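Long-range contacts in PUA domain-containing protein (Aeropyrum pernix, PDB 2CX1), which probably binds RNA through its PUA domain and may act in translation initiation: residues E28-Y33 / G74-T79; A43-V48 / E58-D63; F123-V128 / V144-S149; P139-V144 / V165-R170. All blocks are in the same frame, centred on the assembly; numbering follows the deposited sequence.

Contact 1 (E28-Y33 / G74-T79)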
loop_
_atom_site.group_PDB
_atom_site.type_symbol
_atom_site.label_atom_id
_atom_site.label_comp_id
_atom_site.label_asym_id
_atom_site.label_seq_id
_atom_site.Cartn_x
_atom_site.Cartn_y
_atom_site.Cartn_z
ATOM N N GLU A 28 4.193 -14.375 -9.473
ATOM C CA GLU A 28 3.743 -14.111 -10.832
ATOM C C GLU A 28 2.705 -12.986 -10.821
ATOM O O GLU A 28 2.605 -12.207 -11.787
ATOM C CB GLU A 28 3.128 -15.367 -11.440
ATOM C CG GLU A 28 4.138 -16.389 -11.830
ATOM C CD GLU A 28 4.719 -16.067 -13.198
ATOM O OE1 GLU A 28 5.498 -15.080 -13.341
ATOM O OE2 GLU A 28 4.370 -16.802 -14.164
ATOM N N ARG A 29 1.919 -12.899 -9.754
ATOM C CA ARG A 29 0.907 -11.810 -9.707
ATOM C C ARG A 29 1.521 -10.429 -9.387
ATOM O O ARG A 29 0.937 -9.398 -9.726
ATOM C CB ARG A 29 -0.173 -12.143 -8.685
ATOM C CG ARG A 29 -1.032 -13.245 -9.183
ATOM C CD ARG A 29 -1.935 -13.706 -8.099
ATOM N NE ARG A 29 -2.956 -12.697 -7.842
ATOM C CZ ARG A 29 -3.784 -12.734 -6.803
ATOM N NH1 ARG A 29 -3.682 -13.739 -5.945
ATOM N NH2 ARG A 29 -4.726 -11.791 -6.624
ATOM N N LEU A 30 2.679 -10.418 -8.740
ATOM C CA LEU A 30 3.357 -9.160 -8.395
ATOM C C LEU A 30 4.226 -8.601 -9.536
ATOM O O LEU A 30 4.313 -7.359 -9.740
ATOM C CB LEU A 30 4.251 -9.364 -7.166
ATOM C CG LEU A 30 3.697 -9.793 -5.784
ATOM C CD1 LEU A 30 4.857 -10.033 -4.756
ATOM C CD2 LEU A 30 2.838 -8.652 -5.276
ATOM N N LYS A 31 4.862 -9.493 -10.294
ATOM C CA LYS A 31 5.805 -9.035 -11.325
ATOM C C LYS A 31 5.330 -7.984 -12.314
ATOM O O LYS A 31 6.061 -7.051 -12.611
ATOM C CB LYS A 31 6.363 -10.241 -12.120
ATOM C CG LYS A 31 7.403 -11.037 -11.327
ATOM C CD LYS A 31 7.825 -12.342 -12.034
ATOM C CE LYS A 31 8.637 -13.255 -11.098
ATOM N NZ LYS A 31 8.980 -14.546 -11.777
ATOM N N PRO A 32 4.090 -8.094 -12.799
ATOM C CA PRO A 32 3.592 -7.125 -13.773
ATOM C C PRO A 32 3.430 -5.721 -13.245
ATOM O O PRO A 32 3.470 -4.784 -14.021
ATOM C CB PRO A 32 2.236 -7.688 -14.163
ATOM C CG PRO A 32 2.333 -9.139 -13.865
ATOM C CD PRO A 32 3.064 -9.121 -12.546
ATOM N N TYR A 33 3.292 -5.588 -11.926
ATOM C CA TYR A 33 2.968 -4.289 -11.311
ATOM C C TYR A 33 3.976 -3.495 -10.511
ATOM O O TYR A 33 3.685 -2.371 -10.106
ATOM C CB TYR A 33 1.757 -4.547 -10.456
ATOM C CG TYR A 33 0.686 -5.206 -11.275
ATOM C CD1 TYR A 33 0.021 -4.480 -12.286
ATOM C CD2 TYR A 33 0.300 -6.535 -11.034
ATOM C CE1 TYR A 33 -1.018 -5.069 -13.019
ATOM C CE2 TYR A 33 -0.751 -7.142 -11.768
ATOM C CZ TYR A 33 -1.407 -6.401 -12.751
ATOM O OH TYR A 33 -2.489 -6.946 -13.441
ATOM N N GLY A 74 -8.640 -7.441 -7.799
ATOM C CA GLY A 74 -7.886 -8.677 -7.973
ATOM C C GLY A 74 -6.363 -8.551 -7.980
ATOM O O GLY A 74 -5.638 -9.536 -8.250
ATOM N N ARG A 75 -5.847 -7.345 -7.718
ATOM C CA ARG A 75 -4.402 -7.176 -7.683
ATOM C C ARG A 75 -3.945 -7.167 -6.249
ATOM O O ARG A 75 -4.697 -6.843 -5.353
ATOM C CB ARG A 75 -3.968 -5.865 -8.314
ATOM C CG ARG A 75 -4.320 -5.774 -9.780
ATOM C CD ARG A 75 -3.472 -4.643 -10.437
ATOM N NE ARG A 75 -3.865 -3.312 -9.935
ATOM C CZ ARG A 75 -3.318 -2.177 -10.369
ATOM N NH1 ARG A 75 -2.339 -2.212 -11.296
ATOM N NH2 ARG A 75 -3.792 -1.021 -9.925
ATOM N N ILE A 76 -2.686 -7.487 -6.059
ATOM C CA ILE A 76 -2.050 -7.492 -4.716
ATOM C C ILE A 76 -1.295 -6.132 -4.507
ATOM O O ILE A 76 -0.470 -5.699 -5.363
ATOM C CB ILE A 76 -1.017 -8.611 -4.666
ATOM C CG1 ILE A 76 -1.721 -9.924 -4.934
ATOM C CG2 ILE A 76 -0.274 -8.594 -3.341
ATOM C CD1 ILE A 76 -2.065 -10.714 -3.755
ATOM N N TYR A 77 -1.582 -5.491 -3.374
ATOM C CA TYR A 77 -1.027 -4.186 -2.993
ATOM C C TYR A 77 -0.221 -4.287 -1.709
ATOM O O TYR A 77 -0.451 -5.181 -0.902
ATOM C CB TYR A 77 -2.192 -3.212 -2.686
ATOM C CG TYR A 77 -2.955 -2.755 -3.883
ATOM C CD1 TYR A 77 -2.694 -1.519 -4.440
ATOM C CD2 TYR A 77 -3.915 -3.571 -4.480
ATOM C CE1 TYR A 77 -3.388 -1.093 -5.607
ATOM C CE2 TYR A 77 -4.613 -3.155 -5.631
ATOM C CZ TYR A 77 -4.343 -1.905 -6.191
ATOM O OH TYR A 77 -5.059 -1.461 -7.282
ATOM N N PRO A 78 0.722 -3.355 -1.501
ATOM C CA PRO A 78 1.498 -3.401 -0.251
ATOM C C PRO A 78 0.783 -2.577 0.837
ATOM O O PRO A 78 0.093 -1.602 0.538
ATOM C CB PRO A 78 2.802 -2.703 -0.616
ATOM C CG PRO A 78 2.293 -1.620 -1.670
ATOM C CD PRO A 78 1.310 -2.416 -2.494
ATOM N N THR A 79 0.990 -2.960 2.096
ATOM C CA THR A 79 0.477 -2.179 3.213
ATOM C C THR A 79 1.543 -1.101 3.414
ATOM O O THR A 79 2.701 -1.213 2.872
ATOM C CB THR A 79 0.491 -3.009 4.517
ATOM O OG1 THR A 79 1.830 -3.557 4.694
ATOM C CG2 THR A 79 -0.564 -4.131 4.435
HETATM O O HOH W 1 -1.494 -8.603 -8.460
HETATM O O HOH W 2 -3.164 -10.399 -9.411
#
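This is a helix-to-strand contact: the end of helix 20-30 and the turn after it, with R29, L30 and Y33, lie against the edge strand 76-78 and loop residues G74 and R75. I76 points at the helix and meets two side chains. Its CG2 touches CD2 of L30 at 3.7 Å. Its CG1 sits over the centre of the R29 guanidinium face, the side chains crossing at about a right angle. The R29 chain bends at chi3 (71°), which turns the guanidinium toward G74. R29 NH2 gives a hydrogen bond to G74 O at 2.9 Å, near the guanidinium plane but from above the carbonyl plane. The same NH2 forms a salt bridge with E70, its stronger partner.

Strand 76-78 is one of two outer strands of the antiparallel sheet in the pre-PUA region, and the end of the helix lies over the face that carries I76. Two waters fill the seam. One takes the I76 N-H and donates to R29 O. The other joins R29 NE to G74 O.

At the far end R75 CD lies over the Y33 ring, 3.7 Å from the centroid, in a CH-pi contact, while P32 CB covers the opposite face. The guanidinium of R75 stands nearly perpendicular to the ring (87°), and its NH1 comes within 3.4 Å of Y33 CD1. R75 NH2 hydrogen-bonds to Y77 OH; its other partner is G126 of the PUA domain.

Contact 2 (A43-V48 / E58-D63); sequences ADLRLV and EIITVD
L45 and V62 lie side by side on one face of this antiparallel strand pair, pointing the same way. CD1 of L45 fits against the two methyls of V62, with CG2 at 3.8 Å and CG1 slightly farther. A43 CB also meets V62 CG1, at 3.8 Å, so this methyl faces the hollow between A43 CB and L45 CD1. Further along this face, L47 CD1 reaches across to I60 CG1. The same methyl touches E58 OE1 at 3.6 Å. L47 gets there because its CG is anti to the backbone N (chi1 -176°). L26 of helix 20-30 packs on L45 and I60.

The other face carries R46, V48, I59 and T61. V48 CG2 meets T61 CG2 at 3.6 Å, the two side chains crossing at about a right angle. T61 OG1 takes the position between its backbone N and carbonyl carbon (chi1 57°). This sets the hydroxyl against R46 CB at 3.4 Å and the methyl against V48. A water bridges T61 OG1 and D44 O.

R46 with T61 and V48 with I59 are antiparallel hydrogen-bonded pairs, each with two backbone bonds. Beyond the strand, D63 closes the end. Its N-H bonds to D44 O, while D44 N bonds to D63 OD1 at 2.9 Å, nearly straight but from above the carboxylate plane. The D63 side chain thus supplies the acceptor that a strand carbonyl would otherwise give. Strands 45-51 and 56-62 form a beta hairpin in the middle of the antiparallel pre-PUA sheet.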
loop_
_atom_site.group_PDB
_atom_site.type_symbol
_atom_site.label_atom_id
_atom_site.label_comp_id
_atom_site.label_asym_id
_atom_site.label_seq_id
_atom_site.Cartn_x
_atom_site.Cartn_y
_atom_site.Cartn_z
ATOM N N ALA A 43 12.651 -15.555 2.384
ATOM C CA ALA A 43 11.684 -14.944 3.322
ATOM C C ALA A 43 10.515 -15.923 3.599
ATOM O O ALA A 43 10.048 -16.587 2.713
ATOM C CB ALA A 43 11.143 -13.638 2.718
ATOM N N ASP A 44 10.063 -15.990 4.841
ATOM C CA ASP A 44 8.964 -16.850 5.245
ATOM C C ASP A 44 7.628 -16.124 4.938
ATOM O O ASP A 44 7.325 -15.059 5.523
ATOM C CB ASP A 44 9.098 -17.117 6.739
ATOM C CG ASP A 44 7.987 -17.993 7.298
ATOM O OD1 ASP A 44 7.254 -18.612 6.508
ATOM O OD2 ASP A 44 7.841 -18.077 8.539
ATOM N N LEU A 45 6.850 -16.701 4.029
ATOM C CA LEU A 45 5.557 -16.117 3.655
ATOM C C LEU A 45 4.378 -16.870 4.273
ATOM O O LEU A 45 4.262 -18.111 4.136
ATOM C CB LEU A 45 5.402 -16.099 2.138
ATOM C CG LEU A 45 5.783 -14.875 1.290
ATOM C CD1 LEU A 45 7.009 -14.198 1.790
ATOM C CD2 LEU A 45 5.942 -15.370 -0.134
ATOM N N ARG A 46 3.480 -16.120 4.923
ATOM C CA ARG A 46 2.315 -16.728 5.550
ATOM C C ARG A 46 1.067 -15.907 5.260
ATOM O O ARG A 46 1.162 -14.704 5.009
ATOM C CB ARG A 46 2.516 -16.800 7.064
ATOM C CG ARG A 46 3.724 -17.655 7.475
ATOM C CD ARG A 46 3.988 -17.550 8.981
ATOM N NE ARG A 46 2.881 -18.065 9.772
ATOM C CZ ARG A 46 2.646 -19.363 9.956
ATOM N NH1 ARG A 46 3.461 -20.276 9.410
ATOM N NH2 ARG A 46 1.577 -19.758 10.650
ATOM N N LEU A 47 -0.075 -16.594 5.253
ATOM C CA LEU A 47 -1.391 -15.981 5.041
ATOM C C LEU A 47 -2.057 -15.902 6.422
ATOM O O LEU A 47 -2.191 -16.904 7.182
ATOM C CB LEU A 47 -2.249 -16.839 4.119
ATOM C CG LEU A 47 -3.634 -16.342 3.684
ATOM C CD1 LEU A 47 -3.484 -15.056 2.855
ATOM C CD2 LEU A 47 -4.277 -17.426 2.844
ATOM N N VAL A 48 -2.442 -14.687 6.784
ATOM C CA VAL A 48 -3.096 -14.497 8.070
ATOM C C VAL A 48 -4.516 -14.009 7.792
ATOM O O VAL A 48 -4.677 -12.998 7.101
ATOM C CB VAL A 48 -2.358 -13.418 8.893
ATOM C CG1 VAL A 48 -3.040 -13.222 10.183
ATOM C CG2 VAL A 48 -0.849 -13.809 9.089
ATOM N N GLU A 58 -7.467 -10.492 5.069
ATOM C CA GLU A 58 -6.449 -11.532 4.826
ATOM C C GLU A 58 -5.231 -10.740 4.494
ATOM O O GLU A 58 -5.306 -9.860 3.626
ATOM C CB GLU A 58 -6.787 -12.367 3.624
ATOM C CG GLU A 58 -7.860 -13.357 3.902
ATOM C CD GLU A 58 -8.002 -14.345 2.762
ATOM O OE1 GLU A 58 -6.981 -14.739 2.169
ATOM O OE2 GLU A 58 -9.138 -14.725 2.478
ATOM N N ILE A 59 -4.119 -11.031 5.161
ATOM C CA ILE A 59 -2.881 -10.304 4.952
ATOM C C ILE A 59 -1.743 -11.329 4.737
ATOM O O ILE A 59 -1.674 -12.278 5.473
ATOM C CB ILE A 59 -2.522 -9.499 6.208
ATOM C CG1 ILE A 59 -3.551 -8.351 6.385
ATOM C CG2 ILE A 59 -1.133 -8.879 6.070
ATOM C CD1 ILE A 59 -3.382 -7.708 7.780
ATOM N N ILE A 60 -0.880 -11.125 3.743
ATOM C CA ILE A 60 0.259 -12.035 3.574
ATOM C C ILE A 60 1.403 -11.418 4.374
ATOM O O ILE A 60 1.739 -10.231 4.157
ATOM C CB ILE A 60 0.673 -12.093 2.112
ATOM C CG1 ILE A 60 -0.413 -12.846 1.327
ATOM C CG2 ILE A 60 2.061 -12.791 1.981
ATOM C CD1 ILE A 60 -0.169 -12.793 -0.223
ATOM N N THR A 61 1.994 -12.174 5.306
ATOM C CA THR A 61 3.112 -11.661 6.076
ATOM C C THR A 61 4.394 -12.138 5.478
ATOM O O THR A 61 4.448 -13.208 4.864
ATOM C CB THR A 61 3.062 -12.084 7.592
ATOM O OG1 THR A 61 3.020 -13.517 7.688
ATOM C CG2 THR A 61 1.812 -11.465 8.295
ATOM N N VAL A 62 5.431 -11.321 5.641
ATOM C CA VAL A 62 6.751 -11.625 5.091
ATOM C C VAL A 62 7.682 -11.559 6.280
ATOM O O VAL A 62 7.930 -10.482 6.820
ATOM C CB VAL A 62 7.163 -10.600 4.003
ATOM C CG1 VAL A 62 8.606 -10.936 3.492
ATOM C CG2 VAL A 62 6.188 -10.670 2.832
ATOM N N ASP A 63 8.170 -12.724 6.705
ATOM C CA ASP A 63 8.997 -12.793 7.923
ATOM C C ASP A 63 8.265 -12.108 9.088
ATOM O O ASP A 63 8.862 -11.389 9.900
ATOM C CB ASP A 63 10.377 -12.153 7.699
ATOM C CG ASP A 63 11.257 -13.019 6.843
ATOM O OD1 ASP A 63 11.047 -14.237 6.899
ATOM O OD2 ASP A 63 12.130 -12.522 6.118
HETATM O O HOH W 3 5.542 -14.288 7.666
#

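Contact 3 (F123-V128 / V144-S149); sequences FTRGDV and VAEVDS
The F123 ring lies flat against S149. From CB, its CG takes the position between the backbone N and the carbonyl carbon (chi1 52°), which lays the ring over the start of helix 149-158. CG and CD2 both approach S149 CB. CD1 touches A145 CB at 3.7 Å. CE1 nears S149 N and CA, with V147 O at the ring edge. CE2 and CZ again meet S149 CB, which stands 3.5 Å from the centroid, almost on the ring normal, as a CH-pi contact. Replacing this residue with an alanine would probably open a gap beside A145 and S149 and leave the first helical turn less firmly seated. The backbone helps too: S149 N bonds to F123 O.

Next along, D148 OD2 accepts the R125 N-H at 2.7 Å through its anti lone pair. G126 N bonds to A145 O, and A145 N bonds to D127 O. T124 to D127 form a type II turn, with G126 at positive phi. R125 NH2 pairs with E146 OE1 by charge alone at 3.4 Å, and R163 holds the other oxygen of E146. The loop between strands 116-121 and 128-133 thus lies along the junction where strand 138-145 passes into helix 149-158.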
loop_
_atom_site.group_PDB
_atom_site.type_symbol
_atom_site.label_atom_id
_atom_site.label_comp_id
_atom_site.label_asym_id
_atom_site.label_seq_id
_atom_site.Cartn_x
_atom_site.Cartn_y
_atom_site.Cartn_z
ATOM N N PHE A 123 5.564 5.530 -14.410
ATOM C CA PHE A 123 4.398 4.695 -14.336
ATOM C C PHE A 123 3.332 5.279 -15.246
ATOM O O PHE A 123 3.431 6.428 -15.715
ATOM C CB PHE A 123 3.895 4.634 -12.888
ATOM C CG PHE A 123 3.686 5.989 -12.251
ATOM C CD1 PHE A 123 2.496 6.691 -12.438
ATOM C CD2 PHE A 123 4.674 6.551 -11.456
ATOM C CE1 PHE A 123 2.296 7.945 -11.824
ATOM C CE2 PHE A 123 4.497 7.785 -10.845
ATOM C CZ PHE A 123 3.297 8.489 -11.027
ATOM N N THR A 124 2.311 4.473 -15.497
ATOM C CA THR A 124 1.219 4.870 -16.356
ATOM C C THR A 124 -0.095 4.824 -15.570
ATOM O O THR A 124 -0.147 4.259 -14.487
ATOM C CB THR A 124 1.127 3.899 -17.577
ATOM O OG1 THR A 124 0.980 2.561 -17.116
ATOM C CG2 THR A 124 2.422 3.923 -18.372
ATOM N N ARG A 125 -1.130 5.465 -16.105
ATOM C CA ARG A 125 -2.467 5.430 -15.521
ATOM C C ARG A 125 -2.770 3.962 -15.164
ATOM O O ARG A 125 -2.546 3.088 -15.997
ATOM C CB ARG A 125 -3.502 5.872 -16.555
ATOM C CG ARG A 125 -4.928 5.818 -16.035
ATOM C CD ARG A 125 -5.895 6.493 -16.983
ATOM N NE ARG A 125 -7.096 6.951 -16.274
ATOM C CZ ARG A 125 -7.880 6.172 -15.522
ATOM N NH1 ARG A 125 -7.588 4.882 -15.366
ATOM N NH2 ARG A 125 -8.972 6.669 -14.948
ATOM N N GLY A 126 -3.250 3.712 -13.940
ATOM C CA GLY A 126 -3.602 2.351 -13.533
ATOM C C GLY A 126 -2.548 1.620 -12.716
ATOM O O GLY A 126 -2.893 0.570 -12.108
ATOM N N ASP A 127 -1.298 2.118 -12.722
ATOM C CA ASP A 127 -0.224 1.483 -11.952
ATOM C C ASP A 127 -0.369 1.782 -10.467
ATOM O O ASP A 127 -0.994 2.826 -10.094
ATOM C CB ASP A 127 1.145 1.999 -12.361
ATOM C CG ASP A 127 1.708 1.288 -13.601
ATOM O OD1 ASP A 127 1.357 0.121 -13.820
ATOM O OD2 ASP A 127 2.535 1.898 -14.310
ATOM N N VAL A 128 0.205 0.888 -9.652
ATOM C CA VAL A 128 0.215 1.024 -8.203
ATOM C C VAL A 128 1.330 1.975 -7.833
ATOM O O VAL A 128 2.474 1.807 -8.286
ATOM C CB VAL A 128 0.493 -0.361 -7.530
ATOM C CG1 VAL A 128 0.646 -0.191 -6.023
ATOM C CG2 VAL A 128 -0.661 -1.333 -7.852
ATOM N N VAL A 144 -3.828 3.944 -6.771
ATOM C CA VAL A 144 -3.728 3.755 -8.200
ATOM C C VAL A 144 -3.537 5.059 -8.936
ATOM O O VAL A 144 -4.332 6.012 -8.738
ATOM C CB VAL A 144 -5.029 3.087 -8.662
ATOM C CG1 VAL A 144 -5.005 2.836 -10.219
ATOM C CG2 VAL A 144 -5.184 1.709 -7.936
ATOM N N ALA A 145 -2.535 5.115 -9.809
ATOM C CA ALA A 145 -2.329 6.357 -10.583
ATOM C C ALA A 145 -3.510 6.663 -11.491
ATOM O O ALA A 145 -3.942 5.801 -12.222
ATOM C CB ALA A 145 -1.033 6.253 -11.434
ATOM N N GLU A 146 -4.029 7.893 -11.444
ATOM C CA GLU A 146 -5.108 8.284 -12.329
ATOM C C GLU A 146 -4.552 8.846 -13.664
ATOM O O GLU A 146 -5.287 8.951 -14.639
ATOM C CB GLU A 146 -5.942 9.359 -11.686
ATOM C CG GLU A 146 -6.756 8.919 -10.525
ATOM C CD GLU A 146 -8.078 8.290 -10.951
ATOM O OE1 GLU A 146 -8.500 8.520 -12.094
ATOM O OE2 GLU A 146 -8.710 7.585 -10.150
ATOM N N VAL A 147 -3.272 9.210 -13.689
ATOM C CA VAL A 147 -2.633 9.759 -14.868
ATOM C C VAL A 147 -1.219 9.203 -14.979
ATOM O O VAL A 147 -0.652 8.766 -13.975
ATOM C CB VAL A 147 -2.530 11.294 -14.801
ATOM C CG1 VAL A 147 -3.955 11.922 -14.983
ATOM C CG2 VAL A 147 -1.835 11.708 -13.505
ATOM N N ASP A 148 -0.638 9.255 -16.169
ATOM C CA ASP A 148 0.722 8.755 -16.355
ATOM C C ASP A 148 1.705 9.657 -15.613
ATOM O O ASP A 148 1.441 10.839 -15.406
ATOM C CB ASP A 148 1.169 8.777 -17.837
ATOM C CG ASP A 148 0.398 7.810 -18.741
ATOM O OD1 ASP A 148 0.625 7.952 -19.968
ATOM O OD2 ASP A 148 -0.402 6.938 -18.295
ATOM N N SER A 149 2.872 9.144 -15.270
ATOM C CA SER A 149 3.838 9.962 -14.553
ATOM C C SER A 149 4.268 11.182 -15.377
ATOM O O SER A 149 4.435 12.286 -14.831
ATOM C CB SER A 149 5.088 9.134 -14.176
ATOM O OG SER A 149 5.654 8.560 -15.323
#

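Contact 4 (P139-V144 / V165-R170); sequences PVMVGV and VRRVHR
A classic beta bulge breaks this antiparallel pair of the PUA-domain sheet: V168 and H169 both face V142. V142 O accepts two hydrogen bonds, from V168 N at 2.9 Å and from H169 N at 3.0 Å. V142 N bonds back to H169 O. Beyond the bulge the register is shifted by one, and V144 and R166 exchange two backbone bonds.

G143 lies opposite R167 where the backbones come close. Its CA lies 3.1 Å from R166 O, and a side chain here would run into that oxygen.

Selenomethionine M141 runs along R167 and V165, its CG anti to the backbone N (chi1 179°) and its chain bent at chi2 and chi3. CG meets R167 CG at 3.8 Å. The end runs past V165 in the opposite direction, with CE 3.6 Å from V165 CG1. R166 lies beside V144. Its chain bends at chi3 (47°), bringing one guanidinium face over V144, with NH2 3.7 Å from both methyls. A serine in its place would probably take the guanidinium cover off V144 and cost E146 a long, weak ion pair. V168 CG2 meets V144 CG2 at 3.9 Å.

The H169 ring bonds to L80 N, at the start of helix 80-86, and to D173, just before helix 174-183. At the bulge the strand turns a corner from one face to the next, as in the pseudo-barrel of PUA domains.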
loop_
_atom_site.group_PDB
_atom_site.type_symbol
_atom_site.label_atom_id
_atom_site.label_comp_id
_atom_site.label_asym_id
_atom_site.label_seq_id
_atom_site.Cartn_x
_atom_site.Cartn_y
_atom_site.Cartn_z
ATOM N N PRO A 139 5.554 7.389 3.909
ATOM C CA PRO A 139 4.455 6.984 3.019
ATOM C C PRO A 139 3.098 7.189 3.740
ATOM O O PRO A 139 2.932 6.797 4.891
ATOM C CB PRO A 139 4.727 5.472 2.778
ATOM C CG PRO A 139 6.186 5.348 3.025
ATOM C CD PRO A 139 6.410 6.230 4.237
ATOM N N VAL A 140 2.120 7.822 3.113
ATOM C CA VAL A 140 0.847 7.983 3.820
ATOM C C VAL A 140 -0.308 7.247 3.132
ATOM O O VAL A 140 -1.374 7.023 3.706
ATOM C CB VAL A 140 0.502 9.500 3.961
ATOM C CG1 VAL A 140 1.559 10.205 4.811
ATOM C CG2 VAL A 140 0.534 10.146 2.588
HETATM N N MSE A 141 -0.109 6.869 1.888
HETATM C CA MSE A 141 -1.185 6.230 1.155
HETATM C C MSE A 141 -0.623 5.424 -0.011
HETATM O O MSE A 141 0.465 5.746 -0.545
HETATM C CB MSE A 141 -2.124 7.346 0.576
HETATM C CG MSE A 141 -3.305 6.807 -0.244
HETATM SE SE MSE A 141 -2.935 6.790 -2.166
HETATM C CE MSE A 141 -3.242 8.677 -2.588
ATOM N N VAL A 142 -1.351 4.340 -0.341
ATOM C CA VAL A 142 -1.022 3.455 -1.431
ATOM C C VAL A 142 -2.265 3.456 -2.308
ATOM O O VAL A 142 -3.370 3.365 -1.803
ATOM C CB VAL A 142 -0.668 2.041 -0.912
ATOM C CG1 VAL A 142 -0.693 1.057 -2.076
ATOM C CG2 VAL A 142 0.744 2.111 -0.273
ATOM N N GLY A 143 -2.064 3.590 -3.615
ATOM C CA GLY A 143 -3.215 3.641 -4.492
ATOM C C GLY A 143 -2.905 3.463 -5.969
ATOM O O GLY A 143 -1.841 2.966 -6.369
ATOM N N VAL A 144 -3.828 3.944 -6.771
ATOM C CA VAL A 144 -3.728 3.755 -8.200
ATOM C C VAL A 144 -3.537 5.059 -8.936
ATOM O O VAL A 144 -4.332 6.012 -8.738
ATOM C CB VAL A 144 -5.029 3.087 -8.662
ATOM C CG1 VAL A 144 -5.005 2.836 -10.219
ATOM C CG2 VAL A 144 -5.184 1.709 -7.936
ATOM N N VAL A 165 -4.161 10.434 -7.696
ATOM C CA VAL A 165 -4.028 9.019 -7.292
ATOM C C VAL A 165 -5.252 8.630 -6.528
ATOM O O VAL A 165 -5.679 9.375 -5.613
ATOM C CB VAL A 165 -2.776 8.829 -6.347
ATOM C CG1 VAL A 165 -2.659 7.298 -5.912
ATOM C CG2 VAL A 165 -1.469 9.195 -7.170
ATOM N N ARG A 166 -5.856 7.529 -6.924
ATOM C CA ARG A 166 -7.039 7.033 -6.234
ATOM C C ARG A 166 -6.613 6.171 -5.028
ATOM O O ARG A 166 -5.841 5.172 -5.145
ATOM C CB ARG A 166 -7.889 6.207 -7.186
ATOM C CG ARG A 166 -9.071 5.552 -6.492
ATOM C CD ARG A 166 -10.020 4.916 -7.521
ATOM N NE ARG A 166 -9.384 4.100 -8.556
ATOM C CZ ARG A 166 -9.032 2.839 -8.403
ATOM N NH1 ARG A 166 -9.225 2.226 -7.240
ATOM N NH2 ARG A 166 -8.565 2.156 -9.430
ATOM N N ARG A 167 -7.084 6.559 -3.855
ATOM C CA ARG A 167 -6.685 5.871 -2.616
ATOM C C ARG A 167 -7.179 4.449 -2.480
ATOM O O ARG A 167 -8.341 4.175 -2.726
ATOM C CB ARG A 167 -7.171 6.678 -1.392
ATOM C CG ARG A 167 -6.961 5.968 -0.057
ATOM C CD ARG A 167 -8.278 5.356 0.484
ATOM N NE ARG A 167 -9.358 6.335 0.547
ATOM C CZ ARG A 167 -10.502 6.212 -0.136
ATOM N NH1 ARG A 167 -10.704 5.173 -0.912
ATOM N NH2 ARG A 167 -11.470 7.129 -0.048
ATOM N N VAL A 168 -6.282 3.534 -2.095
ATOM C CA VAL A 168 -6.689 2.160 -1.854
ATOM C C VAL A 168 -6.501 1.855 -0.360
ATOM O O VAL A 168 -7.409 1.308 0.308
ATOM C CB VAL A 168 -5.850 1.155 -2.704
ATOM C CG1 VAL A 168 -6.036 -0.288 -2.149
ATOM C CG2 VAL A 168 -6.323 1.250 -4.219
ATOM N N HIS A 169 -5.338 2.238 0.166
ATOM C CA HIS A 169 -4.990 1.980 1.584
ATOM C C HIS A 169 -4.256 3.234 2.085
ATOM O O HIS A 169 -3.485 3.859 1.340
ATOM C CB HIS A 169 -4.049 0.698 1.628
ATOM C CG HIS A 169 -3.291 0.507 2.902
ATOM N ND1 HIS A 169 -3.897 0.395 4.148
ATOM C CD2 HIS A 169 -1.954 0.358 3.112
ATOM C CE1 HIS A 169 -2.961 0.176 5.062
ATOM N NE2 HIS A 169 -1.778 0.157 4.463
ATOM N N ARG A 170 -4.498 3.623 3.332
ATOM C CA ARG A 170 -3.854 4.811 3.865
ATOM C C ARG A 170 -3.657 4.719 5.370
ATOM O O ARG A 170 -4.306 3.935 6.091
ATOM C CB ARG A 170 -4.668 6.067 3.507
ATOM C CG ARG A 170 -6.187 6.031 3.915
ATOM C CD ARG A 170 -6.441 6.366 5.410
ATOM N NE ARG A 170 -7.867 6.345 5.734
ATOM C CZ ARG A 170 -8.379 6.674 6.910
ATOM N NH1 ARG A 170 -7.576 7.093 7.898
ATOM N NH2 ARG A 170 -9.683 6.498 7.124
#

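How the contacts relate
Contacts 1 and 2 belong to the pre-PUA region and reach the same antiparallel sheet; their centres are 14 Å apart, and contact 2 is nested in the loop that contact 1 closes. Contacts 3 and 4 belong to the PUA domain, share V144 and both use strand 138-145, with centres 12 Å apart. The two regions meet through contact 1. R75 NH2 lies 2.8 Å from G126 O of contact 3, a probable hydrogen bond, and Y77 OH lies 3.2 Å from CG2 of V144. T79 CA also packs on H169 NE2 of contact 4. Contact 2 stays apart, about 27 Å from contact 3 between centres.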